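PDB 1RKY: lysyl oxidase from Pichia pastoris, which probably oxidises primary amines, using a copper ion and a topaquinone cofactor. Local coordinates for residues 512-517 / 526-531. Sequence-based numbering, arbitrary orientation.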
ATOM      1  N   MET A 512     -17.201  -5.185  12.446  1.00 22.08           N
ATOM      2  CA  MET A 512     -18.185  -4.529  11.593  1.00 20.77           C
ATOM      3  C   MET A 512     -19.062  -5.572  10.969  1.00 26.10           C
ATOM      4  O   MET A 512     -18.553  -6.547  10.441  1.00 24.93           O
ATOM      5  CB  MET A 512     -17.475  -3.738  10.478  1.00 22.26           C
ATOM      6  CG  MET A 512     -16.507  -2.711  11.011  1.00 23.04           C
ATOM      7  SD  MET A 512     -15.485  -2.096   9.661  1.00 27.68           S
ATOM      8  CE  MET A 512     -14.565  -0.890  10.499  1.00 32.33           C
ATOM      9  N   LYS A 513     -20.379  -5.381  11.016  1.00 23.14           N
ATOM     10  CA  LYS A 513     -21.303  -6.355  10.441  1.00 24.73           C
ATOM     11  C   LYS A 513     -22.540  -5.705   9.864  1.00 23.25           C
ATOM     12  O   LYS A 513     -22.957  -4.657  10.336  1.00 24.85           O
ATOM     13  CB  LYS A 513     -21.759  -7.377  11.492  1.00 29.63           C
ATOM     14  CG  LYS A 513     -22.353  -6.787  12.746  1.00 55.43           C
ATOM     15  CD  LYS A 513     -22.940  -7.878  13.659  1.00 62.95           C
ATOM     16  CE  LYS A 513     -23.651  -7.302  14.902  1.00 68.16           C
ATOM     17  NZ  LYS A 513     -24.752  -8.192  15.414  1.00 66.89           N
ATOM     18  N   ASP A 514     -23.153  -6.352   8.880  1.00 25.20           N
ATOM     19  CA  ASP A 514     -24.497  -5.925   8.476  1.00 28.08           C
ATOM     20  C   ASP A 514     -25.537  -6.601   9.402  1.00 27.61           C
ATOM     21  O   ASP A 514     -25.385  -7.757   9.807  1.00 25.94           O
ATOM     22  CB  ASP A 514     -24.798  -6.167   6.999  1.00 29.12           C
ATOM     23  CG  ASP A 514     -25.126  -7.590   6.689  1.00 41.17           C
ATOM     24  OD1 ASP A 514     -26.337  -7.920   6.618  1.00 40.94           O
ATOM     25  OD2 ASP A 514     -24.237  -8.436   6.487  1.00 40.55           O
ATOM     26  N   VAL A 515     -26.584  -5.852   9.704  1.00 24.32           N
ATOM     27  CA  VAL A 515     -27.596  -6.267  10.692  1.00 25.07           C
ATOM     28  C   VAL A 515     -28.941  -5.741  10.240  1.00 29.39           C
ATOM     29  O   VAL A 515     -29.019  -4.665   9.678  1.00 31.27           O
ATOM     30  CB  VAL A 515     -27.284  -5.746  12.098  0.40 30.28           C
ATOM     31  CG1 VAL A 515     -26.051  -6.447  12.678  0.40 29.04           C
ATOM     32  CG2 VAL A 515     -27.099  -4.250  12.099  0.40 48.29           C
ATOM     33  N   ASP A 516     -30.000  -6.491  10.534  1.00 29.53           N
ATOM     34  CA  ASP A 516     -31.363  -6.008  10.296  1.00 26.98           C
ATOM     35  C   ASP A 516     -31.900  -5.422  11.585  1.00 31.84           C
ATOM     36  O   ASP A 516     -31.816  -6.047  12.643  1.00 34.48           O
ATOM     37  CB  ASP A 516     -32.259  -7.178   9.858  1.00 26.70           C
ATOM     38  CG  ASP A 516     -31.966  -7.687   8.468  1.00 43.69           C
ATOM     39  OD1 ASP A 516     -31.270  -7.013   7.670  1.00 37.13           O
ATOM     40  OD2 ASP A 516     -32.428  -8.786   8.077  1.00 45.72           O
ATOM     41  N   VAL A 517     -32.433  -4.210  11.503  1.00 26.88           N
ATOM     42  CA  VAL A 517     -32.891  -3.462  12.668  1.00 29.20           C
ATOM     43  C   VAL A 517     -34.235  -2.824  12.348  1.00 29.02           C
ATOM     44  O   VAL A 517     -34.634  -2.708  11.183  1.00 30.32           O
ATOM     45  CB  VAL A 517     -31.882  -2.339  13.081  1.00 33.97           C
ATOM     46  CG1 VAL A 517     -30.474  -2.911  13.320  1.00 38.05           C
ATOM     47  CG2 VAL A 517     -31.811  -1.254  12.043  1.00 36.27           C
ATOM     48  N   VAL A 526     -38.238  -2.796   8.549  1.00 29.45           N
ATOM     49  CA  VAL A 526     -36.925  -3.421   8.739  1.00 27.28           C
ATOM     50  C   VAL A 526     -35.931  -2.776   7.766  1.00 26.22           C
ATOM     51  O   VAL A 526     -36.221  -2.624   6.585  1.00 28.91           O
ATOM     52  CB  VAL A 526     -36.954  -4.904   8.521  1.00 27.57           C
ATOM     53  CG1 VAL A 526     -35.568  -5.510   8.767  1.00 32.59           C
ATOM     54  CG2 VAL A 526     -37.967  -5.545   9.461  1.00 38.55           C
ATOM     55  N   TYR A 527     -34.784  -2.382   8.311  1.00 27.81           N
ATOM     56  CA  TYR A 527     -33.667  -1.832   7.548  1.00 26.04           C
ATOM     57  C   TYR A 527     -32.510  -2.821   7.662  1.00 26.30           C
ATOM     58  O   TYR A 527     -32.254  -3.354   8.725  1.00 28.50           O
ATOM     59  CB  TYR A 527     -33.208  -0.522   8.153  1.00 26.95           C
ATOM     60  CG  TYR A 527     -34.051   0.658   7.778  1.00 28.30           C
ATOM     61  CD1 TYR A 527     -35.265   0.903   8.408  1.00 33.24           C
ATOM     62  CD2 TYR A 527     -33.618   1.561   6.826  1.00 26.88           C
ATOM     63  CE1 TYR A 527     -36.035   2.010   8.066  1.00 29.65           C
ATOM     64  CE2 TYR A 527     -34.391   2.684   6.472  1.00 33.80           C
ATOM     65  CZ  TYR A 527     -35.604   2.891   7.100  1.00 33.53           C
ATOM     66  OH  TYR A 527     -36.368   3.990   6.752  1.00 32.83           O
ATOM     67  N   ASN A 528     -31.819  -3.069   6.565  1.00 23.90           N
ATOM     68  CA  ASN A 528     -30.534  -3.761   6.620  1.00 23.19           C
ATOM     69  C   ASN A 528     -29.487  -2.654   6.671  1.00 27.30           C
ATOM     70  O   ASN A 528     -29.373  -1.870   5.746  1.00 28.77           O
ATOM     71  CB  ASN A 528     -30.354  -4.644   5.374  1.00 26.35           C
ATOM     72  CG  ASN A 528     -29.030  -5.384   5.340  1.00 34.83           C
ATOM     73  OD1 ASN A 528     -28.313  -5.328   4.329  1.00 26.15           O
ATOM     74  ND2 ASN A 528     -28.727  -6.131   6.389  1.00 29.42           N
ATOM     75  N   THR A 529     -28.780  -2.576   7.786  1.00 25.98           N
ATOM     76  CA  THR A 529     -27.799  -1.549   7.993  1.00 26.54           C
ATOM     77  C   THR A 529     -26.502  -2.181   8.494  1.00 20.74           C
ATOM     78  O   THR A 529     -26.284  -3.350   8.295  1.00 24.61           O
ATOM     79  CB  THR A 529     -28.358  -0.487   8.922  1.00 30.77           C
ATOM     80  OG1 THR A 529     -27.446   0.616   8.992  1.00 32.20           O
ATOM     81  CG2 THR A 529     -28.535  -0.983  10.354  1.00 26.24           C
ATOM     82  N   LYS A 530     -25.610  -1.366   9.024  1.00 24.37           N
ATOM     83  CA  LYS A 530     -24.350  -1.891   9.552  1.00 23.51           C
ATOM     84  C   LYS A 530     -24.049  -1.296  10.905  1.00 25.89           C
ATOM     85  O   LYS A 530     -24.400  -0.161  11.158  1.00 25.70           O
ATOM     86  CB  LYS A 530     -23.206  -1.619   8.554  1.00 26.71           C
ATOM     87  CG  LYS A 530     -23.008  -0.184   8.181  1.00 25.06           C
ATOM     88  CD  LYS A 530     -21.851  -0.054   7.143  1.00 27.69           C
ATOM     89  CE  LYS A 530     -21.828   1.308   6.528  1.00 27.52           C
ATOM     90  NZ  LYS A 530     -22.936   1.466   5.536  1.00 26.51           N
ATOM     91  N   GLN A 531     -23.379  -2.082  11.736  1.00 25.05           N
ATOM     92  CA  GLN A 531     -23.013  -1.705  13.068  1.00 23.73           C
ATOM     93  C   GLN A 531     -21.601  -2.095  13.395  1.00 24.64           C
ATOM     94  O   GLN A 531     -21.014  -2.955  12.757  1.00 25.89           O
ATOM     95  CB  GLN A 531     -23.942  -2.400  14.064  1.00 24.49           C
ATOM     96  CG  GLN A 531     -25.363  -1.913  13.990  1.00 26.93           C
ATOM     97  CD  GLN A 531     -26.246  -2.597  15.040  1.00 31.25           C
ATOM     98  OE1 GLN A 531     -25.790  -3.481  15.746  1.00 27.85           O
ATOM     99  NE2 GLN A 531     -27.500  -2.207  15.107  1.00 29.23           N
TER
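Lys513, Val515 and Val517 form hydrogen-bonded antiparallel pairs with Gln531, Thr529 and Tyr527, two backbone bonds each, and the short strand axes run 149° apart. On the face carrying Asp514, Asp516 and Asn528, the amide nitrogen of Asn528 bridges both aspartates. Its ND2 lies 3.0 Å from Asp514 OD1, in a nearly straight bond within the amide plane to the anti lone pair, and 3.0 Å from Asp516 OD1, in a more bent bond (136°). With CG anti to the backbone N (chi1 179°), the amide reaches across to the partner strand, its plane steeply turned against both carboxylates. Replacing Asn528 by an alanine removes the amide, and the carboxylates would probably lose their shared donor, as backbone N of Lys586 and Asn587 of the second subunit would lose OD1. On the other face, Val517 CG2 touches Thr529 CG2 at 3.7 Å and its CG1 packs on Gln531 NE2, whose amide has Tyr475 of the second subunit as its main polar partner. The hairpin of strands 504-518 and 526-537, about 42 Å from the chain centre, lies against that subunit, consistent with the arms by which copper amine oxidase dimers embrace; Met512 is backbone-bonded to Gln552, beside strand 553-559.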